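Long-range contacts in esterase (uncultured bacterium pCosCE1, PDB 7ATL), which hydrolyses carboxylic esters and also shows promiscuous acyltransferase activity, passing acyl groups to other acceptors: residues A[72-77]-A[196-201]; A[131-136]-A[154-159]; A[238-243]-A[363-368]; A[273-278]-A[356-361]; A[329-334]-A[376-381]. All coordinates share one frame; numbering follows the deposited sequence. Where two conformers were deposited one is given.

Contact 1: A[72-77]-A[196-201]; sequences TLAAMR and HWVAQP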
# COMPACT_ATOMS: atom_id res chain seq x y z
N THR A 72 9.10 -0.78 0.93
CA THR A 72 9.91 -0.05 -0.07
C THR A 72 10.88 0.89 0.68
O THR A 72 12.08 0.89 0.35
CB THR A 72 9.03 0.69 -1.07
OG1 THR A 72 8.26 -0.29 -1.76
CG2 THR A 72 9.84 1.53 -2.04
N LEU A 73 10.39 1.62 1.69
CA LEU A 73 11.26 2.51 2.53
C LEU A 73 12.37 1.68 3.19
O LEU A 73 13.50 2.17 3.19
CB LEU A 73 10.49 3.26 3.62
CG LEU A 73 11.40 4.11 4.51
CD1 LEU A 73 12.28 5.01 3.66
CD2 LEU A 73 10.63 4.95 5.50
N ALA A 74 12.07 0.52 3.76
CA ALA A 74 13.09 -0.32 4.43
C ALA A 74 14.21 -0.64 3.43
O ALA A 74 15.39 -0.46 3.78
CB ALA A 74 12.44 -1.56 5.00
N ALA A 75 13.85 -1.07 2.22
CA ALA A 75 14.77 -1.41 1.11
C ALA A 75 15.61 -0.19 0.70
O ALA A 75 16.83 -0.35 0.50
CB ALA A 75 13.98 -1.89 -0.08
N MET A 76 14.97 0.96 0.50
CA MET A 76 15.67 2.17 0.01
C MET A 76 16.71 2.60 1.05
O MET A 76 17.82 3.07 0.67
CB MET A 76 14.71 3.30 -0.27
CG MET A 76 13.86 3.08 -1.50
SD MET A 76 14.71 2.48 -2.96
CE MET A 76 15.93 3.77 -3.17
N ARG A 77 16.40 2.42 2.32
CA ARG A 77 17.38 2.72 3.39
C ARG A 77 18.55 1.74 3.28
O ARG A 77 19.71 2.18 3.44
CB ARG A 77 16.73 2.70 4.77
CG ARG A 77 15.82 3.89 5.00
CD ARG A 77 15.51 4.05 6.46
NE ARG A 77 16.66 4.63 7.11
CZ ARG A 77 17.28 4.15 8.18
NH1 ARG A 77 16.83 3.07 8.79
NH2 ARG A 77 18.35 4.78 8.63
N HIS A 196 13.53 -2.30 13.16
CA HIS A 196 14.91 -1.75 13.15
C HIS A 196 15.10 -0.71 12.04
O HIS A 196 15.73 0.31 12.33
CB HIS A 196 15.96 -2.86 13.06
CG HIS A 196 15.98 -3.74 14.26
ND1 HIS A 196 16.49 -5.01 14.24
CD2 HIS A 196 15.51 -3.53 15.52
CE1 HIS A 196 16.37 -5.55 15.44
NE2 HIS A 196 15.77 -4.66 16.24
N TRP A 197 14.54 -0.92 10.84
CA TRP A 197 14.86 -0.09 9.65
C TRP A 197 13.85 1.03 9.45
O TRP A 197 14.24 2.02 8.83
CB TRP A 197 15.01 -0.95 8.39
CG TRP A 197 16.30 -1.69 8.42
CD1 TRP A 197 16.54 -2.87 9.06
CD2 TRP A 197 17.56 -1.26 7.89
NE1 TRP A 197 17.84 -3.24 8.89
CE2 TRP A 197 18.49 -2.26 8.19
CE3 TRP A 197 17.97 -0.16 7.14
CZ2 TRP A 197 19.83 -2.18 7.82
CZ3 TRP A 197 19.29 -0.08 6.74
CH2 TRP A 197 20.20 -1.09 7.07
N VAL A 198 12.64 0.92 9.99
CA VAL A 198 11.60 1.96 9.78
C VAL A 198 11.01 2.42 11.12
O VAL A 198 11.15 3.62 11.42
CB VAL A 198 10.54 1.48 8.76
CG1 VAL A 198 9.44 2.51 8.54
CG2 VAL A 198 11.20 1.13 7.44
N ALA A 199 10.36 1.56 11.89
CA ALA A 199 9.51 1.98 13.02
C ALA A 199 10.33 2.81 14.04
O ALA A 199 9.83 3.88 14.49
CB ALA A 199 8.89 0.78 13.68
N GLN A 200 11.50 2.33 14.42
CA GLN A 200 12.35 3.00 15.45
C GLN A 200 12.90 4.31 14.89
O GLN A 200 12.64 5.35 15.47
CB GLN A 200 13.41 2.05 16.02
CG GLN A 200 12.80 1.02 16.96
CD GLN A 200 13.82 0.19 17.70
OE1 GLN A 200 13.85 0.19 18.93
NE2 GLN A 200 14.69 -0.50 16.98
N PRO A 201 13.64 4.31 13.76
CA PRO A 201 14.11 5.57 13.17
C PRO A 201 13.07 6.67 12.98
O PRO A 201 13.40 7.81 13.23
CB PRO A 201 14.61 5.11 11.79
CG PRO A 201 15.10 3.69 12.04
CD PRO A 201 14.13 3.13 13.04

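Contact 2: A[131-136]-A[154-159]; sequences GPYHRL and RLLAQA. With EDO (1,2-ethanediol), chain F.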
# COMPACT_ATOMS: atom_id res chain seq x y z
N GLY A 131 -6.86 -20.14 -12.25
CA GLY A 131 -5.66 -19.64 -12.94
C GLY A 131 -4.40 -20.16 -12.28
O GLY A 131 -4.45 -20.79 -11.22
N PRO A 132 -3.22 -19.95 -12.88
CA PRO A 132 -2.01 -20.66 -12.46
C PRO A 132 -1.64 -20.46 -10.97
O PRO A 132 -1.26 -21.44 -10.33
CB PRO A 132 -0.90 -20.17 -13.40
CG PRO A 132 -1.50 -19.01 -14.21
CD PRO A 132 -3.01 -19.08 -14.04
N TYR A 133 -1.79 -19.24 -10.43
CA TYR A 133 -1.54 -18.97 -8.98
C TYR A 133 -2.56 -19.71 -8.10
O TYR A 133 -2.13 -20.24 -7.07
CB TYR A 133 -1.54 -17.47 -8.68
CG TYR A 133 -0.29 -16.70 -9.04
CD1 TYR A 133 0.57 -17.10 -10.04
CD2 TYR A 133 0.00 -15.52 -8.39
CE1 TYR A 133 1.70 -16.36 -10.37
CE2 TYR A 133 1.12 -14.77 -8.71
CZ TYR A 133 1.97 -15.18 -9.70
OH TYR A 133 3.07 -14.43 -10.01
N HIS A 134 -3.86 -19.76 -8.47
CA HIS A 134 -4.90 -20.52 -7.73
C HIS A 134 -4.49 -22.01 -7.64
O HIS A 134 -4.42 -22.54 -6.52
CB HIS A 134 -6.28 -20.26 -8.38
CG HIS A 134 -6.75 -18.83 -8.39
ND1 HIS A 134 -6.46 -17.94 -9.44
CD2 HIS A 134 -7.50 -18.13 -7.50
CE1 HIS A 134 -7.01 -16.78 -9.17
NE2 HIS A 134 -7.64 -16.87 -8.00
N ARG A 135 -4.18 -22.62 -8.80
CA ARG A 135 -3.80 -24.04 -8.89
C ARG A 135 -2.53 -24.31 -8.08
O ARG A 135 -2.33 -25.45 -7.67
CB ARG A 135 -3.64 -24.49 -10.35
CG ARG A 135 -4.97 -24.81 -11.05
CD ARG A 135 -4.84 -25.49 -12.41
NE ARG A 135 -3.63 -25.09 -13.14
CZ ARG A 135 -3.48 -24.01 -13.94
NH1 ARG A 135 -4.47 -23.15 -14.14
NH2 ARG A 135 -2.32 -23.79 -14.52
N LEU A 136 -1.68 -23.33 -7.84
CA LEU A 136 -0.43 -23.59 -7.09
C LEU A 136 -0.62 -23.31 -5.60
O LEU A 136 0.24 -23.72 -4.85
CB LEU A 136 0.70 -22.73 -7.67
CG LEU A 136 1.51 -23.41 -8.77
CD1 LEU A 136 2.39 -22.39 -9.49
CD2 LEU A 136 2.34 -24.54 -8.18
N ARG A 154 8.29 -20.03 -2.35
CA ARG A 154 8.75 -21.24 -3.08
C ARG A 154 7.62 -21.69 -4.01
O ARG A 154 7.94 -22.20 -5.11
CB ARG A 154 9.21 -22.35 -2.13
CG ARG A 154 10.60 -22.11 -1.54
CD ARG A 154 10.87 -22.99 -0.33
NE ARG A 154 12.24 -22.85 0.14
CZ ARG A 154 13.31 -23.37 -0.45
NH1 ARG A 154 13.20 -24.05 -1.58
NH2 ARG A 154 14.51 -23.18 0.07
N LEU A 155 6.37 -21.46 -3.63
CA LEU A 155 5.23 -21.79 -4.52
C LEU A 155 5.25 -20.80 -5.69
O LEU A 155 5.14 -21.25 -6.85
CB LEU A 155 3.92 -21.74 -3.71
CG LEU A 155 3.70 -22.86 -2.68
CD1 LEU A 155 2.32 -22.73 -2.05
CD2 LEU A 155 3.86 -24.26 -3.27
N LEU A 156 5.42 -19.50 -5.40
CA LEU A 156 5.46 -18.41 -6.43
C LEU A 156 6.59 -18.68 -7.43
O LEU A 156 6.40 -18.40 -8.65
CB LEU A 156 5.66 -17.07 -5.71
CG LEU A 156 5.74 -15.82 -6.60
CD1 LEU A 156 4.49 -15.66 -7.45
CD2 LEU A 156 5.94 -14.59 -5.74
N ALA A 157 7.73 -19.18 -6.94
CA ALA A 157 8.94 -19.49 -7.74
C ALA A 157 8.60 -20.50 -8.83
O ALA A 157 9.28 -20.48 -9.87
CB ALA A 157 10.06 -20.01 -6.86
N GLN A 158 7.59 -21.36 -8.59
CA GLN A 158 7.21 -22.46 -9.52
C GLN A 158 6.23 -21.97 -10.60
O GLN A 158 5.92 -22.76 -11.52
CB GLN A 158 6.60 -23.62 -8.74
CG GLN A 158 7.58 -24.31 -7.81
CD GLN A 158 6.80 -25.29 -6.97
OE1 GLN A 158 6.74 -25.18 -5.75
NE2 GLN A 158 6.13 -26.21 -7.65
N ALA A 159 5.73 -20.75 -10.48
CA ALA A 159 4.82 -20.14 -11.48
C ALA A 159 5.64 -19.46 -12.59
O ALA A 159 6.66 -18.86 -12.33
CB ALA A 159 3.88 -19.17 -10.80
C1 EDO F . -5.12 -20.87 -3.72
O1 EDO F . -4.24 -19.86 -3.20
C2 EDO F . -6.28 -20.35 -4.49
O2 EDO F . -7.20 -21.32 -4.91

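Contact 3: A[238-243]-A[363-368]; sequences TLPEGF and TAFEGM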
# COMPACT_ATOMS: atom_id res chain seq x y z
N THR A 238 -15.72 -9.31 -5.47
CA THR A 238 -15.43 -8.90 -6.88
C THR A 238 -14.69 -7.55 -6.82
O THR A 238 -15.20 -6.60 -6.21
CB THR A 238 -16.69 -8.89 -7.76
OG1 THR A 238 -17.41 -10.10 -7.51
CG2 THR A 238 -16.40 -8.83 -9.24
N LEU A 239 -13.49 -7.50 -7.38
CA LEU A 239 -12.73 -6.23 -7.45
C LEU A 239 -13.43 -5.33 -8.46
O LEU A 239 -14.05 -5.84 -9.40
CB LEU A 239 -11.28 -6.53 -7.81
CG LEU A 239 -10.49 -7.17 -6.68
CD1 LEU A 239 -9.35 -8.05 -7.19
CD2 LEU A 239 -9.98 -6.09 -5.74
N PRO A 240 -13.38 -3.99 -8.29
CA PRO A 240 -13.92 -3.08 -9.30
C PRO A 240 -13.20 -3.31 -10.64
O PRO A 240 -12.06 -3.76 -10.62
CB PRO A 240 -13.67 -1.67 -8.73
CG PRO A 240 -12.71 -1.86 -7.57
CD PRO A 240 -12.83 -3.30 -7.12
N GLU A 241 -13.89 -3.05 -11.75
CA GLU A 241 -13.41 -3.35 -13.13
C GLU A 241 -12.01 -2.76 -13.34
O GLU A 241 -11.80 -1.60 -12.97
CB GLU A 241 -14.43 -2.85 -14.15
CG GLU A 241 -15.71 -3.69 -14.14
CD GLU A 241 -16.54 -3.68 -15.41
OE1 GLU A 241 -17.39 -4.60 -15.56
OE2 GLU A 241 -16.33 -2.77 -16.25
N GLY A 242 -11.09 -3.56 -13.86
CA GLY A 242 -9.71 -3.14 -14.16
C GLY A 242 -8.74 -3.44 -13.03
O GLY A 242 -7.55 -3.45 -13.30
N PHE A 243 -9.23 -3.71 -11.82
CA PHE A 243 -8.40 -3.96 -10.60
C PHE A 243 -8.05 -5.46 -10.47
O PHE A 243 -7.04 -5.79 -9.85
CB PHE A 243 -9.10 -3.37 -9.38
CG PHE A 243 -9.23 -1.86 -9.41
CD1 PHE A 243 -10.21 -1.24 -10.18
CD2 PHE A 243 -8.35 -1.05 -8.70
CE1 PHE A 243 -10.30 0.15 -10.23
CE2 PHE A 243 -8.46 0.33 -8.74
CZ PHE A 243 -9.43 0.93 -9.50
N THR A 363 -13.81 0.92 4.82
CA THR A 363 -14.82 0.60 3.78
C THR A 363 -14.13 0.31 2.44
O THR A 363 -13.70 1.24 1.76
CB THR A 363 -15.83 1.74 3.72
OG1 THR A 363 -16.38 1.85 5.03
CG2 THR A 363 -16.92 1.49 2.69
N ALA A 364 -14.05 -0.97 2.06
CA ALA A 364 -13.59 -1.42 0.72
C ALA A 364 -14.82 -1.60 -0.18
O ALA A 364 -15.82 -2.13 0.29
CB ALA A 364 -12.86 -2.72 0.91
N PHE A 365 -14.78 -1.15 -1.44
CA PHE A 365 -13.66 -0.49 -2.08
C PHE A 365 -13.88 1.02 -2.16
O PHE A 365 -13.09 1.64 -2.87
CB PHE A 365 -13.47 -1.08 -3.48
CG PHE A 365 -13.40 -2.58 -3.46
CD1 PHE A 365 -12.23 -3.22 -3.08
CD2 PHE A 365 -14.52 -3.35 -3.75
CE1 PHE A 365 -12.17 -4.60 -3.01
CE2 PHE A 365 -14.45 -4.73 -3.69
CZ PHE A 365 -13.28 -5.35 -3.32
N GLU A 366 -14.88 1.60 -1.49
CA GLU A 366 -15.18 3.06 -1.65
C GLU A 366 -13.92 3.86 -1.26
O GLU A 366 -13.52 4.71 -2.05
CB GLU A 366 -16.45 3.47 -0.88
CG GLU A 366 -16.78 4.97 -0.95
CD GLU A 366 -17.14 5.59 -2.30
OE1 GLU A 366 -17.56 4.86 -3.21
OE2 GLU A 366 -17.00 6.82 -2.43
N GLY A 367 -13.28 3.53 -0.15
CA GLY A 367 -12.09 4.26 0.33
C GLY A 367 -10.89 4.20 -0.63
O GLY A 367 -10.00 5.06 -0.50
N MET A 368 -10.82 3.22 -1.52
CA MET A 368 -9.64 3.01 -2.38
C MET A 368 -9.94 3.59 -3.76
O MET A 368 -9.11 4.40 -4.25
CB MET A 368 -9.31 1.53 -2.55
CG MET A 368 -8.24 1.28 -3.60
SD MET A 368 -8.03 -0.45 -4.02
CE MET A 368 -9.44 -0.75 -5.09

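Contact 4: A[273-278]-A[356-361]; sequences DVLQLV and SVVALT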
# COMPACT_ATOMS: atom_id res chain seq x y z
N ASP A 273 1.13 7.32 11.76
CA ASP A 273 2.36 6.57 11.39
C ASP A 273 2.48 6.67 9.86
O ASP A 273 3.55 6.97 9.39
CB ASP A 273 2.39 5.15 11.95
CG ASP A 273 2.75 4.99 13.43
OD1 ASP A 273 3.29 5.94 14.05
OD2 ASP A 273 2.50 3.90 13.96
N VAL A 274 1.38 6.57 9.12
CA VAL A 274 1.42 6.65 7.63
C VAL A 274 1.85 8.06 7.21
O VAL A 274 2.58 8.18 6.20
CB VAL A 274 0.06 6.25 7.03
CG1 VAL A 274 -0.00 6.45 5.52
CG2 VAL A 274 -0.30 4.81 7.39
N LEU A 275 1.43 9.09 7.94
CA LEU A 275 1.75 10.49 7.58
C LEU A 275 3.25 10.71 7.78
O LEU A 275 3.84 11.42 6.94
CB LEU A 275 0.94 11.46 8.44
CG LEU A 275 1.22 12.93 8.14
CD1 LEU A 275 1.06 13.24 6.66
CD2 LEU A 275 0.31 13.83 8.95
N GLN A 276 3.84 10.14 8.84
CA GLN A 276 5.30 10.15 9.09
C GLN A 276 5.98 9.55 7.87
O GLN A 276 6.94 10.15 7.36
CB GLN A 276 5.70 9.32 10.32
CG GLN A 276 5.56 10.03 11.66
CD GLN A 276 6.25 11.38 11.58
OE1 GLN A 276 7.46 11.47 11.33
NE2 GLN A 276 5.46 12.43 11.72
N LEU A 277 5.50 8.39 7.43
CA LEU A 277 6.06 7.68 6.25
C LEU A 277 5.99 8.58 5.00
O LEU A 277 6.99 8.68 4.27
CB LEU A 277 5.27 6.38 6.04
CG LEU A 277 5.46 5.73 4.68
CD1 LEU A 277 6.92 5.31 4.52
CD2 LEU A 277 4.51 4.55 4.49
N VAL A 278 4.84 9.19 4.73
CA VAL A 278 4.64 9.96 3.47
C VAL A 278 5.49 11.25 3.51
O VAL A 278 6.12 11.57 2.46
CB VAL A 278 3.14 10.24 3.23
CG1 VAL A 278 2.92 11.12 2.01
CG2 VAL A 278 2.36 8.94 3.08
N SER A 356 1.09 16.52 2.10
CA SER A 356 0.85 15.06 2.25
C SER A 356 -0.60 14.87 2.72
O SER A 356 -1.11 15.67 3.54
CB SER A 356 1.85 14.42 3.19
OG SER A 356 3.20 14.70 2.83
N VAL A 357 -1.26 13.87 2.17
CA VAL A 357 -2.67 13.50 2.48
C VAL A 357 -2.70 12.02 2.82
O VAL A 357 -2.14 11.24 2.08
CB VAL A 357 -3.59 13.84 1.30
CG1 VAL A 357 -5.00 13.31 1.47
CG2 VAL A 357 -3.59 15.34 1.06
N VAL A 358 -3.30 11.67 3.94
CA VAL A 358 -3.58 10.26 4.34
C VAL A 358 -5.09 10.13 4.57
O VAL A 358 -5.64 10.91 5.37
CB VAL A 358 -2.77 9.86 5.59
CG1 VAL A 358 -3.27 8.54 6.15
CG2 VAL A 358 -1.29 9.79 5.31
N ALA A 359 -5.72 9.20 3.89
CA ALA A 359 -7.18 8.97 3.97
C ALA A 359 -7.44 7.48 4.20
O ALA A 359 -7.59 6.74 3.21
CB ALA A 359 -7.80 9.46 2.69
N LEU A 360 -7.40 7.06 5.46
CA LEU A 360 -7.67 5.65 5.86
C LEU A 360 -9.16 5.49 6.09
O LEU A 360 -9.73 6.35 6.78
CB LEU A 360 -6.88 5.33 7.14
CG LEU A 360 -5.35 5.46 7.01
CD1 LEU A 360 -4.66 4.80 8.20
CD2 LEU A 360 -4.83 4.86 5.71
N THR A 361 -9.79 4.48 5.51
CA THR A 361 -11.21 4.12 5.80
C THR A 361 -11.30 2.63 6.12
O THR A 361 -10.35 1.90 5.92
CB THR A 361 -12.20 4.49 4.68
OG1 THR A 361 -12.40 3.40 3.79
CG2 THR A 361 -11.81 5.73 3.89

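Contact 5: A[329-334]-A[376-381]; sequences ATPQHN and IRDAVY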
# COMPACT_ATOMS: atom_id res chain seq x y z
N ALA A 329 -6.47 14.82 -15.06
CA ALA A 329 -7.60 15.69 -14.67
C ALA A 329 -7.65 15.70 -13.15
O ALA A 329 -8.68 15.31 -12.60
CB ALA A 329 -8.88 15.19 -15.28
N THR A 330 -6.52 16.05 -12.54
CA THR A 330 -6.28 16.16 -11.08
C THR A 330 -5.72 17.56 -10.81
O THR A 330 -4.89 18.04 -11.59
CB THR A 330 -5.31 15.07 -10.60
OG1 THR A 330 -5.07 15.18 -9.18
CG2 THR A 330 -3.97 15.14 -11.31
N PRO A 331 -6.08 18.21 -9.67
CA PRO A 331 -5.39 19.42 -9.22
C PRO A 331 -4.00 19.10 -8.63
O PRO A 331 -3.29 20.02 -8.29
CB PRO A 331 -6.33 19.98 -8.15
CG PRO A 331 -6.96 18.74 -7.55
CD PRO A 331 -7.12 17.79 -8.72
N GLN A 332 -3.65 17.81 -8.48
CA GLN A 332 -2.30 17.41 -8.02
C GLN A 332 -1.29 17.86 -9.08
O GLN A 332 -1.66 17.96 -10.24
CB GLN A 332 -2.18 15.91 -7.79
CG GLN A 332 -3.14 15.36 -6.76
CD GLN A 332 -3.37 13.87 -6.86
OE1 GLN A 332 -3.71 13.33 -7.91
NE2 GLN A 332 -3.18 13.20 -5.74
N HIS A 333 -0.06 18.12 -8.68
CA HIS A 333 1.00 18.62 -9.59
C HIS A 333 1.92 17.46 -9.99
O HIS A 333 2.06 16.49 -9.21
CB HIS A 333 1.77 19.77 -8.92
CG HIS A 333 0.98 21.00 -8.63
ND1 HIS A 333 0.20 21.13 -7.51
CD2 HIS A 333 0.92 22.20 -9.27
CE1 HIS A 333 -0.35 22.33 -7.50
NE2 HIS A 333 0.08 23.01 -8.56
N ASN A 334 2.56 17.58 -11.15
CA ASN A 334 3.54 16.58 -11.62
C ASN A 334 4.55 16.33 -10.52
O ASN A 334 4.89 17.29 -9.83
CB ASN A 334 4.17 17.02 -12.93
CG ASN A 334 3.15 17.11 -14.04
OD1 ASN A 334 2.13 16.43 -14.08
ND2 ASN A 334 3.42 18.00 -14.97
N ILE A 376 -11.99 13.95 -1.45
CA ILE A 376 -11.02 14.42 -0.42
C ILE A 376 -9.91 15.19 -1.14
O ILE A 376 -9.63 16.34 -0.74
CB ILE A 376 -10.46 13.26 0.42
CG1 ILE A 376 -11.55 12.63 1.29
CG2 ILE A 376 -9.28 13.75 1.25
CD1 ILE A 376 -11.94 13.45 2.51
N ARG A 377 -9.34 14.58 -2.18
CA ARG A 377 -8.25 15.16 -3.00
C ARG A 377 -8.68 16.58 -3.39
O ARG A 377 -7.96 17.55 -3.05
CB ARG A 377 -7.98 14.27 -4.22
CG ARG A 377 -7.02 14.89 -5.23
CD ARG A 377 -7.13 14.31 -6.62
NE ARG A 377 -8.41 14.56 -7.25
CZ ARG A 377 -8.76 14.15 -8.47
NH1 ARG A 377 -7.92 13.46 -9.23
NH2 ARG A 377 -9.97 14.44 -8.92
N ASP A 378 -9.84 16.69 -4.02
CA ASP A 378 -10.46 17.97 -4.45
C ASP A 378 -10.62 18.93 -3.25
O ASP A 378 -10.26 20.12 -3.39
CB ASP A 378 -11.76 17.66 -5.20
CG ASP A 378 -11.51 17.07 -6.57
OD1 ASP A 378 -10.33 16.74 -6.86
OD2 ASP A 378 -12.47 16.97 -7.34
N ALA A 379 -11.09 18.47 -2.10
CA ALA A 379 -11.24 19.32 -0.90
C ALA A 379 -9.88 19.89 -0.48
O ALA A 379 -9.87 21.00 0.04
CB ALA A 379 -11.89 18.57 0.24
N VAL A 380 -8.78 19.16 -0.66
CA VAL A 380 -7.44 19.65 -0.22
C VAL A 380 -7.04 20.85 -1.08
O VAL A 380 -6.58 21.85 -0.51
CB VAL A 380 -6.40 18.52 -0.24
CG1 VAL A 380 -4.99 19.03 0.04
CG2 VAL A 380 -6.76 17.43 0.76
N TYR A 381 -7.27 20.79 -2.39
CA TYR A 381 -6.84 21.84 -3.35
C TYR A 381 -7.95 22.90 -3.60
O TYR A 381 -7.70 23.82 -4.39
CB TYR A 381 -6.38 21.17 -4.66
CG TYR A 381 -5.14 20.30 -4.59
CD1 TYR A 381 -5.23 18.93 -4.39
CD2 TYR A 381 -3.89 20.83 -4.80
CE1 TYR A 381 -4.10 18.13 -4.36
CE2 TYR A 381 -2.75 20.04 -4.78
CZ TYR A 381 -2.84 18.68 -4.56
OH TYR A 381 -1.70 17.91 -4.55

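Contact 1: A[72-77]-A[196-201]
The guanidinium group of Arg77 meets Trp197 at its edge, with the carbonyl oxygen of Trp197 near its plane and Trp197 CA in it, while Pro201 CG comes at it obliquely, 3.7 Å from Arg77 NH1. The indole is approached obliquely as well: Arg77 NH1 lies 3.8 Å from Trp197 CE3, with Ala74 O a little farther off. One of two bonds that hold the guanidinium runs from Arg77 NH1 to Trp197 O at 2.8 Å, bent to 146° at the hydrogen. The donor stands somewhat out of the carbonyl plane, with a C=O...N angle of 127°. A bend in the arginine chain at chi3 (77°) brings NH1 to the carbonyl, with Arg77 CD only 3.4 Å from Trp197 O. Arg77 NE is used separately, on the backbone oxygen of Ile288, so two carbonyls from distant parts of the chain hold this one buried side chain.

Beside this polar patch the packing is aliphatic. Val198 CG2 presses on Ala74, 3.8 Å from Ala74 CB, and Val198 CG1 lies 4.1 Å from Leu73 CD2.

Both helices belong to the helical part of a beta-lactamase-like fold. Trp197 and Val198 lie in the wider pi-type turn of helix 190-199. Helix 67-80 carries the contact on one flank, sets Thr72 and Met76 against helix 291-297, and lays Ala74 and Ala75 on helix 174-186.

Contact 2: A[131-136]-A[154-159]
Tyr133 OH receives a hydrogen bond from the backbone N of Asp122, and the same oxygen lies against Leu156, only 3.2 Å from its CD1. That methyl also sits 3.4 Å from Tyr133 CZ, so it meets the phenol end of the ring obliquely while the oxygen is tied to the loop at Asp122. Leu156 reaches across because its CG is anti to the backbone N (chi1 179°). Farther down the ring, Ala159 CB comes within 3.6 Å of Tyr133 CE1, approaching obliquely.

Two short helices are joined here, 132-136, N-capped by Gly131, and 149-157, both in the helical region of the beta-lactamase-like fold. Tyr133 is also near, though not touching, a probable SxxK serine-lysine motif of the kind that family VIII esterases share with beta-lactamases.

Leu136 packs on the residues that follow the other helix, its CD1 3.8 Å from Ala159 CB. Its carbonyl oxygen is met by hydrocarbon instead, as Leu155 CD1 lies 3.6 Å from Leu136 O. On another flank of helix 132-136, an ethanediol, probably from the crystallisation liquor, makes a weak hydrogen bond of 3.4 Å from its O2 to His134 O and is also bonded to Lys139 NZ.

Contact 3: A[238-243]-A[363-368]
Pro240 lies over one face of the Phe365 ring: its CD is 3.8 Å from the ring centroid and 15° off the normal, a CH-pi contact. The Leu239 side chain crosses that of Phe365 at about a right angle, with its CD2 3.8 Å from Phe365 CE1. The backbone takes part too, for Thr238 O is 3.2 Å from Phe365 CE2. Phe365 is thus embraced by three successive residues, Thr238 to Pro240. Its own backbone is set by an unusual feature, a cis peptide bond before it, and Phe365 N is hydrogen-bonded to Asp223 OD2.

A second pair forms alongside. The side chains of Phe243 and Met368 slide past each other in opposite directions, and Met368 CE rests 3.8 Å from Phe243 CD2. Met368 gets there through a chain that is extended as far as SD and then bends at chi3 (77°), which also puts CE 4.3 Å from Pro240 CG. The type II turn from Pro240 to Phe243 lets both its end residues face helix 366-369.

Bound glycol molecules come within about 4 Å of the Phe243 side chain. No hydrogen bond crosses this surface contact, so its hold is mainly apolar.

Contact 4: A[273-278]-A[356-361]
Val274 and Val358 make the tight centre, their branched side chains meeting with Val274 CG1 3.6 Å from Val358 CG2. The same CG2 methyl nestles against the helix backbone, 3.8 Å from Leu275 N. In Val358, CG1 is anti to the backbone N (chi1 168°), and both methyls face Val274. Next along the strand, Ser356 CB touches two helix residues: Leu275 CD1 and Val278 CG1 each lie 3.7 Å away.

Looser contacts lie around this core. Leu360 CD1 reaches Val274 CG2 at 4.4 Å, and Val278 CG2 stands equally far from Val358 CG2. This slack does not open to solvent, as every touching residue is buried; Ala271 of the same helix touches Val358 and Leu360, and Tyr70 touches Val274.

The helix and strand run nearly antiparallel, at 149°, with their short axes 8.5 Å apart. Strand 355-361 sits inside the antiparallel sheet of the beta-lactamase fold, between strands 27-34 and 345-350, and helix 271-283 covers one face of it.

No hydrogen bond crosses between the segments; the contact is almost wholly hydrocarbon. Buried Ser356 OG bonds to Glu279 OE2, from the residue right after Val278, so the apolar interface carries a satisfied polar group.

Contact 5: A[329-334]-A[376-381]
Arg377 leaves helix 372-381 with CG anti to the backbone N (chi1 171°) and then bends at chi3 (64°), which brings one face of its guanidinium over Pro331, with NE 3.8 Å from Pro331 CD. At the edge of the guanidinium lies Gln332 OE1, and the amide of Gln332 is turned steeply against it, their planes 72° apart. Thr330 crosses the arginine at about a right angle, its OG1 3.3 Å from Arg377 NH1. From the helix side, Asp378 steadies the group by a salt bridge of 2.9 Å between Arg377 NE and Asp378 OD1.

The loop is itself stiffened. Ala329 closes helix 325-328 with a Schellman motif, and Thr330 then forms an ST turn, its OG1 accepting from Gln332 N at 3.1 Å. Thr330 OG1 also donates to Gln332 OE1 at 2.6 Å, so one hydroxyl ties both ends of the glutamine. In the beta-lactamase-like fold this loop leads into strand 337-341 of the main sheet, and the C-terminal helix packs beside it.

Tyr381 takes Pro331 and Gln332 against its ring. Pro331 O lies over one face, 3.6 Å from Tyr381 CE2, while Pro331 CG is just as near to Tyr381 CD1. Tyr381 OH and His333 ND1 are both hydrogen-bonded to Asp350 OD2, a carboxylate of strand 345-350.

In the fold
Contact 4 lies nearest the chain's centre and touches contacts 1, 3 and 5: Leu277 packs on Leu73 of contact 1, Thr361 on Gly367 of contact 3, and Val357 on Val380 of contact 5. Strand 355-361 carries contact 4 and runs on into segment 363-368 of contact 3, then into the C-terminal helix of contact 5. Along the chain, contact 2 is nested within contact 1, contact 4 within contact 3, and contact 5 crosses both 3 and 4. Contact 2 stands apart in the helical region, its centre about 39 Å from that of contact 5. The late chain segments thus knit the sheet and its helices together, while contacts 1 and 2 lie on the helical side.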